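PDB 3MI6: alpha-galactosidase from Lactobacillus brevis, which probably hydrolyses terminal, non-reducing alpha-D-galactose residues in alpha-D-galactosides, as a member of glycosyl hydrolase family 36. Local coordinates for residues V136-R141 with L147-S152; I559-S564 with N650-Q655; A597-L602 with A667-L672. One frame throughout, in Å; residues are numbered along the deposited sequence.

From the N terminus, contact 1 comes first. It closes a short hairpin loop, with five residues between 136-141 and 147-152, inside the large N-terminal antiparallel sheet. Contacts 2 and 3 come later and span far more chain, 85 and 64 residues. Their segments alternate along the chain, so these two cross, while contact 1 precedes both in series. Both tie the parallel barrel to the C-terminal antiparallel sheet, through neighbouring strands 651-657 and 663-670. Their centres are 8 Å apart, and they touch through probable backbone hydrogen bonds between those strands. Contact 1 lies on the opposite side of the chain's centre, about 41 Å from contact 2, centre to centre.

Contact 1: V136-R141 with L147-S152; sequences VSFNDR and LDLNYS
Val136 and Leu149 face each other as a hydrogen-bonded antiparallel pair. Val136 N donates to Leu149 O at 2.8 Å, and Leu149 N donates back to Val136 O at 3.1 Å. Phe138 and Leu147 form the next such pair. Phe138 N reaches Leu147 O at 2.9 Å, and Leu147 N reaches Phe138 O at 3.2 Å. The non-hydrogen-bonded pair Ser137 and Asp148 lies between them.

These backbone bonds join strands 132-140 and 146-154 into a beta hairpin. The hairpin is part of the large antiparallel sheet in the N-terminal family 36 region. Strand 103-112 flanks it on one side and strand 159-167 on the other.

One side-chain hydrogen bond joins the segments. Ser137 OG donates to Asp148 OD1 at 2.7 Å, coming from above the carboxylate plane. Asp148 CG stands anti to its carbonyl carbon (chi1 -70°), which brings OD1 over to the serine. An alanine in place of Asp148 would probably leave the buried Ser137 hydroxyl without this acceptor and freer to turn.

The other face carries Val136, Phe138, Leu147 and Leu149, and the side-chain contacts there are apolar. Val136 CB and Leu149 CB are 4.4 Å apart. Phe138 and Leu149 cross obliquely, with Phe138 CE1 at 4.0 Å from Leu149 CD1. Leu147 O lies at the edge of the Phe138 ring, in its plane. Tyr77 touches Leu147 and Leu149, and Tyr105 touches Phe138.

Contact 2: I559-S564 with N650-Q655; sequences IQFGTS and NVTSWQ
This is a buried helix-to-strand packing contact between two parts of the fold, made by Phe561 against Thr652 and Trp654. Phe561 sits on helix 553-566, which links strands 544-546 and 572-576 of the beta/alpha (TIM) barrel. Thr652 and Trp654 lie on strand 651-657 of the C-terminal antiparallel sheet. The axes of the helix segment 559-564 and the strand segment 651-655 come within 10.3 Å, and side chains bridge that distance.

Phe561 is the side chain of the helix that makes the contact. A chi1 of -155° turns CG away from the backbone N and swings the ring toward the strand, although the bond to CB does not point there. Phe561 CD2 lies 3.4 Å from Trp654 CD1. The two rings meet at their rims and do not stack. The Phe561 ring and the five-membered ring of Trp654 have planes only 20° apart.

Thr652 turns its methyl to the same ring: Thr652 CG2 is 3.7 Å from Phe561 CD2. Ser653 O lies at the edge of the phenylalanine ring, in its plane, 4.0 Å from Phe561 CE2. The Ser653 hydroxyl is bonded to Asp642. Phe638 and Tyr669 also pack on Trp654.

The helix has its own side-chain bonds. Ser564 OG donates to Phe561 O and is also hydrogen-bonded to Arg640. Ile559 O accepts Thr563 OG1 at 2.8 Å and Thr563 N at 2.9 Å, from opposite faces of its carbonyl plane.

Contact 3: A597-L602 with A667-L672; sequences AFFGDL and ARYQLL
An aromatic cluster between the catalytic barrel and the C-terminal sheet contains this contact, in which Phe599 meets Ala667 and Tyr669. It is small, burying 91 Å² over both segments, and all three residues are buried. It lies away from the predicted substrate-binding and catalytic residues.

Phe599 supplies one whole side. With chi1 at -65°, CG lies beside the backbone N, and CE1 and CZ of the ring reach strand 663-670. The CD1-CE1-CZ side of the ring does the touching. Phe599 CZ and CE1 each lie 3.9 Å from Ala667 CB, an apolar contact. Tyr669 OH lies 3.4 Å from Phe599 CE1 and 3.5 Å from Phe599 CD1. The phenylalanine and tyrosine side chains run aslant to one another. Tyr669 OH is hydrogen-bonded to the backbone oxygen of Ala595, so the hydroxyl beside the Phe599 ring has a polar partner on the barrel side.

Phe599 is the centre of an inverse gamma turn, with a weak bond from Gly600 N to Phe598 O at 2.8 Å. The turn lies between helix 590-597 and strand 601-604, the last strand of the eight-stranded parallel barrel. Asp601 makes backbone bonds with Met572 and Ala574 of the neighbouring barrel strand. The Tyr626 hydroxyl bonds to Gly600 O and Leu602 N. On the other side, Ala667 and Tyr669 point their side chains toward the barrel from an antiparallel strand of the C-terminal sheet.

Other rings close around the contact. Phe633 packs edge-to-face with Phe599. Trp654, on the strand beside 663-670, lies against Phe599. Beyond the strand end, Leu672 packs on Arg586 of a second subunit.

Contact 1: V136-R141 with L147-S152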
# COMPACT_ATOMS: atom_id res chain seq x y z
N VAL D 136 2.44 -28.42 34.00
CA VAL D 136 1.16 -28.04 34.58
C VAL D 136 0.10 -29.07 34.22
O VAL D 136 -0.42 -29.07 33.10
CB VAL D 136 0.72 -26.64 34.11
CG1 VAL D 136 -0.65 -26.30 34.65
CG2 VAL D 136 1.72 -25.61 34.55
N SER D 137 -0.25 -29.92 35.18
CA SER D 137 -1.12 -31.07 34.92
C SER D 137 -2.60 -30.78 35.18
O SER D 137 -2.95 -30.11 36.13
CB SER D 137 -0.64 -32.27 35.74
OG SER D 137 0.74 -32.51 35.52
N PHE D 138 -3.45 -31.29 34.30
CA PHE D 138 -4.89 -31.13 34.44
C PHE D 138 -5.55 -32.51 34.40
O PHE D 138 -4.90 -33.50 34.07
CB PHE D 138 -5.48 -30.28 33.30
CG PHE D 138 -4.89 -28.89 33.20
CD1 PHE D 138 -3.59 -28.70 32.76
CD2 PHE D 138 -5.66 -27.78 33.51
CE1 PHE D 138 -3.07 -27.43 32.67
CE2 PHE D 138 -5.13 -26.52 33.41
CZ PHE D 138 -3.84 -26.34 32.99
N ASN D 139 -6.83 -32.57 34.72
CA ASN D 139 -7.62 -33.78 34.60
C ASN D 139 -8.97 -33.41 34.04
O ASN D 139 -9.54 -32.37 34.39
CB ASN D 139 -7.83 -34.47 35.96
CG ASN D 139 -6.57 -35.13 36.50
OD1 ASN D 139 -6.09 -34.78 37.58
ND2 ASN D 139 -6.04 -36.09 35.76
N ASP D 140 -9.49 -34.27 33.17
CA ASP D 140 -10.82 -34.13 32.63
C ASP D 140 -11.90 -34.72 33.56
O ASP D 140 -11.90 -35.92 33.87
CB ASP D 140 -10.87 -34.83 31.27
CG ASP D 140 -12.22 -34.73 30.61
OD1 ASP D 140 -12.89 -33.67 30.76
OD2 ASP D 140 -12.59 -35.71 29.92
N ARG D 141 -12.81 -33.86 34.01
CA ARG D 141 -13.96 -34.28 34.81
C ARG D 141 -14.86 -35.29 34.09
O ARG D 141 -15.66 -35.98 34.72
CB ARG D 141 -14.81 -33.07 35.21
CG ARG D 141 -14.07 -32.01 36.02
CD ARG D 141 -15.02 -31.00 36.64
NE ARG D 141 -15.59 -30.07 35.66
CZ ARG D 141 -15.31 -28.77 35.63
NH1 ARG D 141 -14.49 -28.25 36.54
NH2 ARG D 141 -15.87 -27.99 34.71
N LEU D 147 -3.70 -34.46 31.26
CA LEU D 147 -2.93 -33.67 30.31
C LEU D 147 -1.80 -32.93 31.00
O LEU D 147 -2.03 -32.15 31.92
CB LEU D 147 -3.85 -32.65 29.65
CG LEU D 147 -3.14 -31.74 28.66
CD1 LEU D 147 -2.46 -32.57 27.58
CD2 LEU D 147 -4.13 -30.76 28.06
N ASP D 148 -0.58 -33.17 30.55
CA ASP D 148 0.54 -32.36 31.02
C ASP D 148 0.89 -31.27 30.01
O ASP D 148 1.16 -31.55 28.83
CB ASP D 148 1.75 -33.24 31.32
CG ASP D 148 1.54 -34.12 32.55
OD1 ASP D 148 0.52 -33.87 33.24
OD2 ASP D 148 2.37 -35.03 32.82
N LEU D 149 0.85 -30.01 30.46
CA LEU D 149 1.31 -28.87 29.67
C LEU D 149 2.73 -28.48 30.09
O LEU D 149 2.98 -28.08 31.23
CB LEU D 149 0.36 -27.67 29.82
CG LEU D 149 -1.01 -27.83 29.17
CD1 LEU D 149 -1.75 -26.50 29.06
CD2 LEU D 149 -0.85 -28.42 27.80
N ASN D 150 3.67 -28.60 29.17
CA ASN D 150 5.05 -28.32 29.47
C ASN D 150 5.49 -26.96 28.96
O ASN D 150 4.99 -26.46 27.94
CB ASN D 150 5.93 -29.42 28.90
CG ASN D 150 5.40 -30.79 29.23
OD1 ASN D 150 5.22 -31.13 30.39
ND2 ASN D 150 5.12 -31.59 28.20
N TYR D 151 6.42 -26.37 29.70
CA TYR D 151 6.90 -25.03 29.44
C TYR D 151 8.31 -25.02 29.98
O TYR D 151 8.50 -25.01 31.19
CB TYR D 151 6.12 -24.03 30.27
CG TYR D 151 4.66 -23.85 29.93
CD1 TYR D 151 3.67 -24.63 30.52
CD2 TYR D 151 4.25 -22.85 29.06
CE1 TYR D 151 2.32 -24.44 30.23
CE2 TYR D 151 2.91 -22.65 28.75
CZ TYR D 151 1.95 -23.45 29.34
OH TYR D 151 0.62 -23.24 29.03
N SER D 152 9.31 -25.04 29.11
CA SER D 152 10.68 -24.85 29.57
C SER D 152 11.20 -23.45 29.21
O SER D 152 11.21 -23.07 28.05
CB SER D 152 11.58 -25.91 28.96
OG SER D 152 10.98 -27.17 29.10

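Contact 2: I559-S564 with N650-Q655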
# COMPACT_ATOMS: atom_id res chain seq x y z
N ILE D 559 16.95 -18.13 -1.65
CA ILE D 559 16.68 -19.29 -0.79
C ILE D 559 17.38 -19.19 0.56
O ILE D 559 16.78 -19.46 1.61
CB ILE D 559 17.04 -20.61 -1.49
CG1 ILE D 559 16.16 -20.79 -2.73
CG2 ILE D 559 16.78 -21.77 -0.56
CD1 ILE D 559 16.57 -21.90 -3.67
N GLN D 560 18.65 -18.80 0.55
CA GLN D 560 19.42 -18.63 1.78
C GLN D 560 18.96 -17.43 2.63
O GLN D 560 18.83 -17.53 3.87
CB GLN D 560 20.91 -18.57 1.47
CG GLN D 560 21.42 -19.89 0.88
CD GLN D 560 22.89 -19.84 0.46
OE1 GLN D 560 23.31 -20.56 -0.45
NE2 GLN D 560 23.67 -19.01 1.14
N PHE D 561 18.69 -16.32 1.98
CA PHE D 561 18.18 -15.17 2.69
C PHE D 561 16.95 -15.58 3.49
O PHE D 561 16.88 -15.32 4.69
CB PHE D 561 17.82 -14.05 1.72
CG PHE D 561 17.85 -12.69 2.34
CD1 PHE D 561 16.71 -12.12 2.86
CD2 PHE D 561 19.04 -11.97 2.41
CE1 PHE D 561 16.74 -10.87 3.42
CE2 PHE D 561 19.07 -10.73 2.97
CZ PHE D 561 17.92 -10.18 3.48
N GLY D 562 15.99 -16.22 2.83
CA GLY D 562 14.78 -16.66 3.50
C GLY D 562 15.05 -17.69 4.59
O GLY D 562 14.53 -17.59 5.70
N THR D 563 15.88 -18.69 4.28
CA THR D 563 16.16 -19.71 5.26
C THR D 563 16.73 -19.12 6.56
O THR D 563 16.37 -19.56 7.66
CB THR D 563 17.08 -20.82 4.68
OG1 THR D 563 16.43 -21.40 3.54
CG2 THR D 563 17.35 -21.90 5.71
N SER D 564 17.58 -18.09 6.45
CA SER D 564 18.23 -17.49 7.62
C SER D 564 17.29 -16.91 8.69
O SER D 564 17.67 -16.82 9.86
CB SER D 564 19.24 -16.42 7.19
OG SER D 564 18.60 -15.34 6.56
N ASN D 650 16.75 -6.11 -6.24
CA ASN D 650 17.92 -6.20 -7.10
C ASN D 650 19.20 -6.43 -6.29
O ASN D 650 20.15 -7.07 -6.75
CB ASN D 650 18.05 -4.95 -7.97
CG ASN D 650 18.92 -5.18 -9.20
OD1 ASN D 650 19.79 -4.36 -9.52
ND2 ASN D 650 18.68 -6.29 -9.89
N VAL D 651 19.21 -5.93 -5.06
CA VAL D 651 20.40 -6.04 -4.22
C VAL D 651 20.14 -6.86 -2.95
O VAL D 651 19.22 -6.55 -2.19
CB VAL D 651 20.96 -4.63 -3.87
CG1 VAL D 651 22.21 -4.76 -3.03
CG2 VAL D 651 21.23 -3.87 -5.14
N THR D 652 20.96 -7.90 -2.74
CA THR D 652 20.91 -8.70 -1.52
C THR D 652 22.23 -8.53 -0.82
O THR D 652 23.27 -8.63 -1.46
CB THR D 652 20.77 -10.21 -1.82
OG1 THR D 652 19.44 -10.49 -2.28
CG2 THR D 652 21.02 -11.05 -0.57
N SER D 653 22.22 -8.29 0.49
CA SER D 653 23.49 -8.22 1.19
C SER D 653 23.40 -8.71 2.61
O SER D 653 22.37 -8.56 3.27
CB SER D 653 24.04 -6.80 1.18
OG SER D 653 23.28 -5.96 2.02
N TRP D 654 24.49 -9.30 3.08
CA TRP D 654 24.58 -9.67 4.48
C TRP D 654 25.97 -9.72 5.08
O TRP D 654 26.98 -9.46 4.41
CB TRP D 654 23.80 -10.95 4.81
CG TRP D 654 23.52 -12.01 3.77
CD1 TRP D 654 22.27 -12.52 3.41
CD2 TRP D 654 24.46 -12.75 3.02
NE1 TRP D 654 22.40 -13.53 2.46
CE2 TRP D 654 23.73 -13.68 2.20
CE3 TRP D 654 25.84 -12.71 2.93
CZ2 TRP D 654 24.36 -14.55 1.34
CZ3 TRP D 654 26.45 -13.57 2.08
CH2 TRP D 654 25.72 -14.49 1.30
N GLN D 655 26.01 -10.07 6.37
CA GLN D 655 27.24 -9.96 7.14
C GLN D 655 27.33 -11.03 8.24
O GLN D 655 26.35 -11.30 8.93
CB GLN D 655 27.28 -8.57 7.78
CG GLN D 655 28.67 -8.09 8.16
CD GLN D 655 28.66 -6.71 8.82
OE1 GLN D 655 29.55 -6.37 9.61
NE2 GLN D 655 27.64 -5.93 8.52

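Contact 3: A597-L602 with A667-L672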
# COMPACT_ATOMS: atom_id res chain seq x y z
N ALA D 597 28.13 -19.19 -1.66
CA ALA D 597 28.28 -20.46 -0.95
C ALA D 597 29.13 -20.38 0.32
O ALA D 597 29.05 -21.25 1.18
CB ALA D 597 28.79 -21.57 -1.88
N PHE D 598 29.95 -19.34 0.46
CA PHE D 598 30.71 -19.18 1.69
C PHE D 598 29.78 -19.04 2.89
O PHE D 598 30.12 -19.48 3.98
CB PHE D 598 31.61 -17.96 1.67
CG PHE D 598 32.66 -17.99 0.62
CD1 PHE D 598 33.20 -19.19 0.19
CD2 PHE D 598 33.13 -16.82 0.06
CE1 PHE D 598 34.16 -19.21 -0.77
CE2 PHE D 598 34.10 -16.83 -0.91
CZ PHE D 598 34.62 -18.02 -1.32
N PHE D 599 28.61 -18.43 2.70
CA PHE D 599 27.73 -18.17 3.84
C PHE D 599 26.86 -19.38 4.19
O PHE D 599 25.62 -19.34 4.21
CB PHE D 599 26.93 -16.88 3.62
CG PHE D 599 27.80 -15.66 3.57
CD1 PHE D 599 28.52 -15.35 2.42
CD2 PHE D 599 27.94 -14.85 4.69
CE1 PHE D 599 29.32 -14.24 2.36
CE2 PHE D 599 28.74 -13.73 4.65
CZ PHE D 599 29.43 -13.42 3.49
N GLY D 600 27.56 -20.47 4.48
CA GLY D 600 26.95 -21.72 4.82
C GLY D 600 28.10 -22.70 4.87
O GLY D 600 29.23 -22.35 5.22
N ASP D 601 27.82 -23.93 4.50
CA ASP D 601 28.82 -24.98 4.52
C ASP D 601 29.27 -25.30 3.10
O ASP D 601 28.62 -26.07 2.38
CB ASP D 601 28.27 -26.20 5.27
CG ASP D 601 27.77 -25.83 6.66
OD1 ASP D 601 28.38 -24.94 7.29
OD2 ASP D 601 26.75 -26.40 7.13
N LEU D 602 30.39 -24.69 2.72
CA LEU D 602 30.93 -24.71 1.36
C LEU D 602 31.23 -26.12 0.88
O LEU D 602 31.68 -26.98 1.64
CB LEU D 602 32.19 -23.83 1.25
CG LEU D 602 32.82 -23.72 -0.13
CD1 LEU D 602 31.86 -23.07 -1.09
CD2 LEU D 602 34.15 -22.96 -0.09
N ALA D 667 28.89 -8.95 2.41
CA ALA D 667 28.82 -9.25 1.00
C ALA D 667 27.61 -8.55 0.45
O ALA D 667 26.56 -8.58 1.07
CB ALA D 667 28.72 -10.73 0.77
N ARG D 668 27.78 -7.90 -0.70
CA ARG D 668 26.70 -7.29 -1.44
C ARG D 668 26.63 -7.95 -2.82
O ARG D 668 27.63 -8.01 -3.54
CB ARG D 668 26.95 -5.80 -1.59
CG ARG D 668 25.87 -5.02 -2.24
CD ARG D 668 26.29 -3.56 -2.26
NE ARG D 668 25.26 -2.67 -2.77
CZ ARG D 668 25.17 -2.27 -4.04
NH1 ARG D 668 26.06 -2.68 -4.93
NH2 ARG D 668 24.19 -1.47 -4.42
N TYR D 669 25.47 -8.46 -3.18
CA TYR D 669 25.26 -9.06 -4.49
C TYR D 669 24.22 -8.24 -5.23
O TYR D 669 23.16 -7.95 -4.70
CB TYR D 669 24.75 -10.50 -4.33
CG TYR D 669 25.49 -11.32 -3.30
CD1 TYR D 669 26.51 -12.16 -3.67
CD2 TYR D 669 25.18 -11.22 -1.94
CE1 TYR D 669 27.20 -12.89 -2.74
CE2 TYR D 669 25.86 -11.95 -1.00
CZ TYR D 669 26.87 -12.79 -1.41
OH TYR D 669 27.58 -13.55 -0.49
N GLN D 670 24.53 -7.85 -6.46
CA GLN D 670 23.53 -7.19 -7.28
C GLN D 670 23.19 -8.13 -8.41
O GLN D 670 24.10 -8.71 -9.03
CB GLN D 670 24.05 -5.86 -7.81
CG GLN D 670 23.01 -5.03 -8.54
CD GLN D 670 23.59 -3.72 -9.11
OE1 GLN D 670 24.53 -3.75 -9.91
NE2 GLN D 670 23.03 -2.57 -8.69
N LEU D 671 21.90 -8.32 -8.68
CA LEU D 671 21.52 -9.25 -9.72
C LEU D 671 21.70 -8.67 -11.14
O LEU D 671 22.31 -9.29 -12.01
CB LEU D 671 20.09 -9.75 -9.52
CG LEU D 671 19.82 -10.52 -8.22
CD1 LEU D 671 18.35 -10.94 -8.16
CD2 LEU D 671 20.73 -11.74 -8.10
N LEU D 672 21.18 -7.46 -11.35
CA LEU D 672 21.19 -6.87 -12.67
C LEU D 672 21.99 -5.59 -12.58
O LEU D 672 21.78 -4.80 -11.67
CB LEU D 672 19.76 -6.55 -13.10
CG LEU D 672 19.08 -7.50 -14.10
CD1 LEU D 672 19.55 -8.95 -13.95
CD2 LEU D 672 17.56 -7.39 -14.01